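Side-chain contacts in phosphoribosylformylglycinamidine synthase 2 (Thermus thermophilus, PDB 3VIU), which is a PurM-like enzyme of the AIR synthase related family, with two pairs of N- and C-terminal family domains, and holds adenosine-5'-diphosphate and a magnesium ion: residues Ala469-Ser474 against Gly597-Val602; Ile606-Gln611 against Glu678-Pro683; Lys428-Val433 against Ala618-Glu623. All coordinates share one frame; numbering follows the deposited sequence.

How the contacts relate
From the N terminus, Lys428-Val433 comes first and waits longest for its partner: contact 3 closes only at Ala618-Glu623. Inside that loop sits contact 1, which runs from Ala469-Ser474 on helix 458-475 to Gly597-Val602 on helix 596-611. Farther along the same helix, Ile606-Gln611 opens contact 2. Its partner, Glu678-Pro683, follows the end of contact 3, so these two cross, whereas contacts 1 and 2 are in series. Contacts 1 and 3 tie the N-terminal family domain of the second pair to its C-terminal domain around one magnesium ion. Contact 2 stays within the C-terminal domain, linked to contact 1 by a probable hydrogen bond between Ser474 and Arg607.

Contact 1: Ala469-Ser474 against Gly597-Val602; sequences ACRNVS and GREKAV. With MG (magnesium ion), chain D.
Arg471 reaches from helix 458-475 to Glu599 on helix 596-611. Its CB lies 3.6 Å from Glu599 OE1, and the chain keeps that oxygen alongside it, with CG at 3.7 Å and CD at 3.8 Å from the same OE1. The bend at chi3 (-49°) then presents NE and NH1 together, side-on, to the carboxylate. Arg471 NE donates to Glu599 OE1 at 2.9 Å, on the syn side of that oxygen. Arg471 NH1 donates to Glu599 OE2 at 2.8 Å along a nearly straight bond (166°); OE2 lies near the plane of the guanidinium, whereas NH1 comes to it from above the carboxylate plane. One nitrogen to each oxygen limits the rotation of both groups even though their planes are 51° apart. Glu599 meets the arginine by running out from its helix and bending at chi2. Its OE2 also bonds to Ser659 OG, so this buried charge has a second polar partner. The remaining nitrogen, Arg471 NH2, makes a salt bridge to Asp620 OD2. Asp620 binds the magnesium ion, as does Asn472, the residue after Arg471, through OD1. The arginine is therefore a second-shell residue of a metal site set between the N- and C-terminal domains of a PurM-like pair.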
# COMPACT_ATOMS: atom_id res chain seq x y z
N ALA A 469 -7.20 -7.49 -4.30
CA ALA A 469 -7.53 -6.19 -3.72
C ALA A 469 -8.86 -5.68 -4.27
O ALA A 469 -9.72 -5.21 -3.52
CB ALA A 469 -6.41 -5.19 -4.00
N CYS A 470 -9.05 -5.78 -5.58
CA CYS A 470 -10.30 -5.33 -6.19
C CYS A 470 -11.47 -6.20 -5.74
O CYS A 470 -12.57 -5.70 -5.54
CB CYS A 470 -10.19 -5.36 -7.71
SG CYS A 470 -9.10 -4.11 -8.37
N ARG A 471 -11.21 -7.50 -5.57
CA ARG A 471 -12.25 -8.43 -5.14
C ARG A 471 -12.70 -8.08 -3.72
O ARG A 471 -13.89 -8.08 -3.43
CB ARG A 471 -11.73 -9.88 -5.18
CG ARG A 471 -12.82 -10.94 -4.99
CD ARG A 471 -12.24 -12.33 -4.88
NE ARG A 471 -11.28 -12.59 -5.95
CZ ARG A 471 -10.02 -12.94 -5.75
NH1 ARG A 471 -9.23 -13.15 -6.79
NH2 ARG A 471 -9.53 -13.08 -4.52
N ASN A 472 -11.73 -7.78 -2.86
CA ASN A 472 -12.04 -7.44 -1.48
C ASN A 472 -12.91 -6.20 -1.34
O ASN A 472 -13.77 -6.14 -0.45
CB ASN A 472 -10.76 -7.26 -0.68
CG ASN A 472 -10.13 -8.59 -0.33
OD1 ASN A 472 -10.81 -9.49 0.15
ND2 ASN A 472 -8.82 -8.71 -0.57
N VAL A 473 -12.69 -5.22 -2.21
CA VAL A 473 -13.48 -4.00 -2.19
C VAL A 473 -14.86 -4.29 -2.77
O VAL A 473 -15.87 -3.83 -2.26
CB VAL A 473 -12.78 -2.88 -3.00
CG1 VAL A 473 -13.77 -1.78 -3.34
CG2 VAL A 473 -11.62 -2.32 -2.19
N SER A 474 -14.89 -5.08 -3.84
CA SER A 474 -16.15 -5.45 -4.48
C SER A 474 -17.02 -6.23 -3.52
O SER A 474 -18.24 -6.11 -3.53
CB SER A 474 -15.89 -6.31 -5.72
OG SER A 474 -15.15 -5.58 -6.67
N GLY A 597 -11.19 -12.71 -16.97
CA GLY A 597 -12.55 -12.50 -17.45
C GLY A 597 -13.54 -12.95 -16.40
O GLY A 597 -14.53 -12.26 -16.12
N ARG A 598 -13.28 -14.11 -15.81
CA ARG A 598 -14.16 -14.63 -14.78
C ARG A 598 -14.11 -13.70 -13.57
O ARG A 598 -15.15 -13.33 -13.01
CB ARG A 598 -13.73 -16.05 -14.38
CG ARG A 598 -14.45 -16.61 -13.16
CD ARG A 598 -15.94 -16.79 -13.42
NE ARG A 598 -16.19 -17.88 -14.36
CZ ARG A 598 -15.93 -19.16 -14.11
NH1 ARG A 598 -15.41 -19.53 -12.95
NH2 ARG A 598 -16.18 -20.07 -15.04
N GLU A 599 -12.89 -13.31 -13.18
CA GLU A 599 -12.68 -12.43 -12.04
C GLU A 599 -13.53 -11.17 -12.13
O GLU A 599 -14.22 -10.81 -11.17
CB GLU A 599 -11.20 -12.03 -11.92
CG GLU A 599 -10.90 -11.18 -10.69
CD GLU A 599 -11.11 -11.92 -9.37
OE1 GLU A 599 -11.80 -11.37 -8.48
OE2 GLU A 599 -10.60 -13.04 -9.22
N LYS A 600 -13.49 -10.51 -13.28
CA LYS A 600 -14.26 -9.29 -13.50
C LYS A 600 -15.77 -9.55 -13.40
O LYS A 600 -16.50 -8.78 -12.75
CB LYS A 600 -13.93 -8.70 -14.88
CG LYS A 600 -14.68 -7.42 -15.23
CD LYS A 600 -14.11 -6.79 -16.50
CE LYS A 600 -14.73 -5.43 -16.81
NZ LYS A 600 -16.13 -5.52 -17.33
N ALA A 601 -16.24 -10.62 -14.03
CA ALA A 601 -17.65 -10.95 -14.00
C ALA A 601 -18.12 -11.27 -12.58
O ALA A 601 -19.23 -10.91 -12.19
CB ALA A 601 -17.92 -12.14 -14.93
N VAL A 602 -17.27 -11.94 -11.80
CA VAL A 602 -17.63 -12.27 -10.42
C VAL A 602 -17.71 -11.00 -9.57
O VAL A 602 -18.62 -10.86 -8.75
CB VAL A 602 -16.60 -13.25 -9.78
CG1 VAL A 602 -16.87 -13.41 -8.30
CG2 VAL A 602 -16.67 -14.62 -10.46
MG MG D . -10.48 -11.50 1.75
O HOH W 1 -9.08 -12.29 -0.14
O HOH W 2 -10.88 -13.96 2.24

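Contact 2: Ile606-Gln611 against Glu678-Pro683; sequences IRDLIQ and EERGLP
Asp608 and Arg680 form a salt bridge at the surface, between the last turns of helix 596-611 and the C-terminal end of helix 670-679, where a Schellman motif finishes the helix. The bridge uses a single carboxylate oxygen. Asp608 OD2 sits at the outer edge of the guanidinium, near its plane, facing the two terminal nitrogens. Arg680 NH1 donates to Asp608 OD2 at 3.0 Å, but the angle of 123° makes this bond weak. Arg680 NH2 lies 2.4 Å from Asp608 OD2, too short to be taken literally at this resolution; the pairing is clear, its exact length doubtful. The carboxylate stands steeply against the guanidinium, with 78° between the planes, so the two groups do not meet as a flat, two-oxygen pair.

One shell out, both side chains set out toward the opposite segment. In Arg680 the chain folds at chi2 (-61°) and then runs out extended, which carries the guanidinium to Asp608. Gly681 turns the chain out of the helix with positive phi. Leu682 follows with its side chain packed on Ala601 and Ala605, and Pro683 bonds through its backbone to Gly568, both placing the turn next to helix 596-611 and the neighbouring loop. On the other partner, Ile606 packs on Val661 and Leu609 on Phe663, seating helix 596-611 against strand 661-665 of the C-terminal domain sheet. The salt bridge thus joins helix 596-611 to the turn that follows helix 670-679 within one PurM-like C-terminal domain. Behind Arg680, the helix end is closed by Gly681 N, which bonds back to Glu678 O at 2.9 Å.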
# COMPACT_ATOMS: atom_id res chain seq x y z
N ILE A 606 -21.06 -9.81 -7.69
CA ILE A 606 -21.21 -9.61 -6.25
C ILE A 606 -21.63 -8.18 -5.90
O ILE A 606 -22.41 -7.98 -4.97
CB ILE A 606 -19.92 -10.02 -5.46
CG1 ILE A 606 -20.24 -10.07 -3.97
CG2 ILE A 606 -18.80 -9.02 -5.70
CD1 ILE A 606 -21.48 -10.86 -3.64
N ARG A 607 -21.13 -7.20 -6.64
CA ARG A 607 -21.52 -5.82 -6.36
C ARG A 607 -23.01 -5.64 -6.69
O ARG A 607 -23.74 -5.01 -5.92
CB ARG A 607 -20.67 -4.82 -7.15
CG ARG A 607 -19.20 -4.79 -6.74
CD ARG A 607 -18.48 -3.52 -7.22
NE ARG A 607 -18.53 -3.34 -8.67
CZ ARG A 607 -17.65 -3.83 -9.54
NH1 ARG A 607 -16.61 -4.54 -9.11
NH2 ARG A 607 -17.81 -3.61 -10.83
N ASP A 608 -23.46 -6.20 -7.81
CA ASP A 608 -24.87 -6.09 -8.20
C ASP A 608 -25.75 -6.69 -7.13
O ASP A 608 -26.72 -6.08 -6.68
CB ASP A 608 -25.14 -6.81 -9.52
CG ASP A 608 -24.63 -6.05 -10.71
OD1 ASP A 608 -24.49 -4.81 -10.60
OD2 ASP A 608 -24.39 -6.68 -11.76
N LEU A 609 -25.39 -7.91 -6.75
CA LEU A 609 -26.10 -8.67 -5.73
C LEU A 609 -26.29 -7.83 -4.46
O LEU A 609 -27.38 -7.81 -3.87
CB LEU A 609 -25.30 -9.94 -5.42
CG LEU A 609 -25.94 -11.32 -5.55
CD1 LEU A 609 -26.97 -11.38 -6.66
CD2 LEU A 609 -24.83 -12.33 -5.78
N ILE A 610 -25.25 -7.12 -4.06
CA ILE A 610 -25.29 -6.31 -2.85
C ILE A 610 -26.05 -4.98 -3.03
O ILE A 610 -26.81 -4.57 -2.15
CB ILE A 610 -23.86 -6.02 -2.34
CG1 ILE A 610 -23.85 -5.78 -0.84
CG2 ILE A 610 -23.29 -4.80 -3.05
CD1 ILE A 610 -24.43 -4.46 -0.41
N GLN A 611 -25.85 -4.32 -4.17
CA GLN A 611 -26.52 -3.04 -4.42
C GLN A 611 -28.03 -3.23 -4.55
O GLN A 611 -28.81 -2.35 -4.19
CB GLN A 611 -25.96 -2.39 -5.69
CG GLN A 611 -24.44 -2.20 -5.65
CD GLN A 611 -23.87 -1.60 -6.92
OE1 GLN A 611 -24.21 -2.02 -8.03
NE2 GLN A 611 -22.99 -0.61 -6.77
N GLU A 678 -26.97 -16.90 -12.99
CA GLU A 678 -27.16 -17.64 -14.23
C GLU A 678 -27.11 -16.74 -15.46
O GLU A 678 -26.50 -17.10 -16.46
CB GLU A 678 -28.49 -18.38 -14.18
CG GLU A 678 -28.37 -19.82 -13.74
CD GLU A 678 -29.60 -20.32 -13.05
OE1 GLU A 678 -30.72 -19.92 -13.46
OE2 GLU A 678 -29.46 -21.12 -12.10
N GLU A 679 -27.73 -15.58 -15.38
CA GLU A 679 -27.73 -14.64 -16.51
C GLU A 679 -26.33 -14.12 -16.77
O GLU A 679 -26.09 -13.49 -17.80
CB GLU A 679 -28.68 -13.47 -16.24
CG GLU A 679 -30.12 -13.90 -15.97
CD GLU A 679 -31.09 -12.73 -15.87
OE1 GLU A 679 -30.82 -11.80 -15.08
OE2 GLU A 679 -32.12 -12.76 -16.57
N ARG A 680 -25.42 -14.37 -15.84
CA ARG A 680 -24.03 -13.94 -15.98
C ARG A 680 -23.14 -15.11 -16.38
O ARG A 680 -21.92 -14.97 -16.46
CB ARG A 680 -23.52 -13.35 -14.66
CG ARG A 680 -24.30 -12.17 -14.15
CD ARG A 680 -24.27 -11.01 -15.13
NE ARG A 680 -25.08 -9.89 -14.66
CZ ARG A 680 -24.79 -9.14 -13.60
NH1 ARG A 680 -23.70 -9.38 -12.89
NH2 ARG A 680 -25.60 -8.16 -13.24
N GLY A 681 -23.77 -16.26 -16.63
CA GLY A 681 -23.03 -17.46 -17.00
C GLY A 681 -21.99 -17.86 -15.97
O GLY A 681 -20.94 -18.41 -16.32
N LEU A 682 -22.27 -17.59 -14.70
CA LEU A 682 -21.33 -17.90 -13.63
C LEU A 682 -21.62 -19.20 -12.89
O LEU A 682 -22.75 -19.46 -12.47
CB LEU A 682 -21.30 -16.75 -12.62
CG LEU A 682 -20.78 -15.39 -13.08
CD1 LEU A 682 -20.71 -14.43 -11.90
CD2 LEU A 682 -19.40 -15.55 -13.70
N PRO A 683 -20.60 -20.06 -12.74
CA PRO A 683 -20.81 -21.32 -12.03
C PRO A 683 -21.11 -20.93 -10.59
O PRO A 683 -20.54 -19.96 -10.08
CB PRO A 683 -19.47 -22.03 -12.15
CG PRO A 683 -18.86 -21.43 -13.40
CD PRO A 683 -19.22 -19.97 -13.26

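Contact 3: Lys428-Val433 against Ala618-Glu623; sequences KGDAAV and AHDVAE. With MG (magnesium ion), chain D.
Asp430 fits its carboxylate against His619 and Asp620, and it accounts for most of the surface the two segments bury. With CG beside the backbone N (chi1 -82°), the group points across to strand 618-620. Asp430 OD1 binds the magnesium ion at 2.6 Å. The same oxygen lies 2.9 Å from His619 CD2, and OD2 is 3.1 Å from that carbon, so both oxygens face one C-H at the ring edge. Carboxylate and imidazole are nearly coplanar, 17° apart, which makes this an in-plane, edge-on meeting rather than a stack. His619 CG is anti to the backbone N (chi1 -173°), a setting that turns this ring edge to the carboxylate; the far side of the ring makes a weak hydrogen bond from ND1 to Ala629 O.

Asp620 supplies the second carboxylate: its OD1 is 2.5 Å from the magnesium ion and 3.2 Å from Asp430 OD1. Asn472 completes the set of protein ligands, and two waters add to the coordination. Water 1 donates to Asp620 OD2, the oxygen that also pairs with Arg471, while water 2 donates to the backbone Asp620 O. Away from the metal, water 3 bridges the backbones, accepting from Asp430 N and donating to Ala618 O.

Across the segments no direct hydrogen bond forms, so metal and water do much of the joining. Two acidic oxygens as close as these would be expected to repel each other, and the shared magnesium ion, with Arg471 beside Asp620, probably offsets that charge at the boundary of the N- and C-terminal domains.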
# COMPACT_ATOMS: atom_id res chain seq x y z
N LYS A 428 -16.72 -6.35 10.68
CA LYS A 428 -15.66 -6.86 9.82
C LYS A 428 -16.06 -7.20 8.38
O LYS A 428 -16.81 -8.15 8.13
CB LYS A 428 -15.01 -8.09 10.48
CG LYS A 428 -14.00 -8.81 9.60
CD LYS A 428 -13.20 -9.86 10.36
CE LYS A 428 -11.90 -9.28 10.92
NZ LYS A 428 -12.14 -8.13 11.83
N GLY A 429 -15.55 -6.41 7.44
CA GLY A 429 -15.81 -6.65 6.03
C GLY A 429 -14.47 -7.01 5.42
O GLY A 429 -13.45 -6.83 6.07
N ASP A 430 -14.46 -7.50 4.18
CA ASP A 430 -13.19 -7.88 3.53
C ASP A 430 -12.30 -6.68 3.21
O ASP A 430 -11.12 -6.82 2.93
CB ASP A 430 -13.47 -8.68 2.26
CG ASP A 430 -13.73 -10.14 2.54
OD1 ASP A 430 -12.76 -10.88 2.78
OD2 ASP A 430 -14.91 -10.55 2.54
N ALA A 431 -12.88 -5.49 3.24
CA ALA A 431 -12.11 -4.28 2.98
C ALA A 431 -12.53 -3.29 4.05
O ALA A 431 -13.65 -3.36 4.54
CB ALA A 431 -12.42 -3.72 1.59
N ALA A 432 -11.64 -2.38 4.42
CA ALA A 432 -11.98 -1.38 5.42
C ALA A 432 -12.96 -0.43 4.76
O ALA A 432 -12.79 -0.06 3.60
CB ALA A 432 -10.74 -0.64 5.86
N VAL A 433 -14.00 -0.04 5.49
CA VAL A 433 -15.01 0.86 4.95
C VAL A 433 -15.14 2.10 5.82
O VAL A 433 -15.65 2.03 6.94
CB VAL A 433 -16.40 0.17 4.88
CG1 VAL A 433 -17.47 1.17 4.46
CG2 VAL A 433 -16.34 -0.99 3.89
N ALA A 618 -20.92 -11.21 2.56
CA ALA A 618 -20.08 -11.85 1.55
C ALA A 618 -18.64 -11.96 2.03
O ALA A 618 -18.19 -11.21 2.90
CB ALA A 618 -20.14 -11.04 0.25
N HIS A 619 -17.90 -12.89 1.45
CA HIS A 619 -16.52 -13.10 1.84
C HIS A 619 -15.88 -13.87 0.70
O HIS A 619 -16.44 -14.87 0.26
CB HIS A 619 -16.49 -13.94 3.13
CG HIS A 619 -15.13 -14.09 3.72
ND1 HIS A 619 -14.68 -15.29 4.24
CD2 HIS A 619 -14.12 -13.21 3.88
CE1 HIS A 619 -13.45 -15.13 4.68
NE2 HIS A 619 -13.09 -13.88 4.48
N ASP A 620 -14.73 -13.43 0.21
CA ASP A 620 -14.11 -14.18 -0.88
C ASP A 620 -13.28 -15.32 -0.33
O ASP A 620 -12.87 -15.30 0.83
CB ASP A 620 -13.28 -13.26 -1.79
CG ASP A 620 -12.00 -12.79 -1.16
OD1 ASP A 620 -12.04 -12.34 0.01
OD2 ASP A 620 -10.96 -12.85 -1.84
N VAL A 621 -13.08 -16.34 -1.16
CA VAL A 621 -12.31 -17.51 -0.78
C VAL A 621 -10.87 -17.35 -1.26
O VAL A 621 -10.59 -17.45 -2.46
CB VAL A 621 -12.92 -18.79 -1.41
CG1 VAL A 621 -12.17 -20.02 -0.91
CG2 VAL A 621 -14.40 -18.88 -1.06
N ALA A 622 -9.95 -17.12 -0.33
CA ALA A 622 -8.56 -16.93 -0.68
C ALA A 622 -7.67 -18.00 -0.10
O ALA A 622 -7.99 -19.19 -0.18
CB ALA A 622 -8.09 -15.55 -0.24
N GLU A 623 -6.55 -17.59 0.49
CA GLU A 623 -5.62 -18.57 1.04
C GLU A 623 -6.29 -19.47 2.08
O GLU A 623 -7.09 -19.01 2.88
CB GLU A 623 -4.38 -17.88 1.63
CG GLU A 623 -4.56 -16.42 2.06
CD GLU A 623 -4.52 -15.42 0.90
OE1 GLU A 623 -3.56 -15.47 0.10
OE2 GLU A 623 -5.44 -14.58 0.81
MG MG D . -10.48 -11.50 1.75
O HOH W 3 -17.11 -8.51 3.20
O HOH W 1 -9.08 -12.29 -0.14
O HOH W 2 -10.88 -13.96 2.24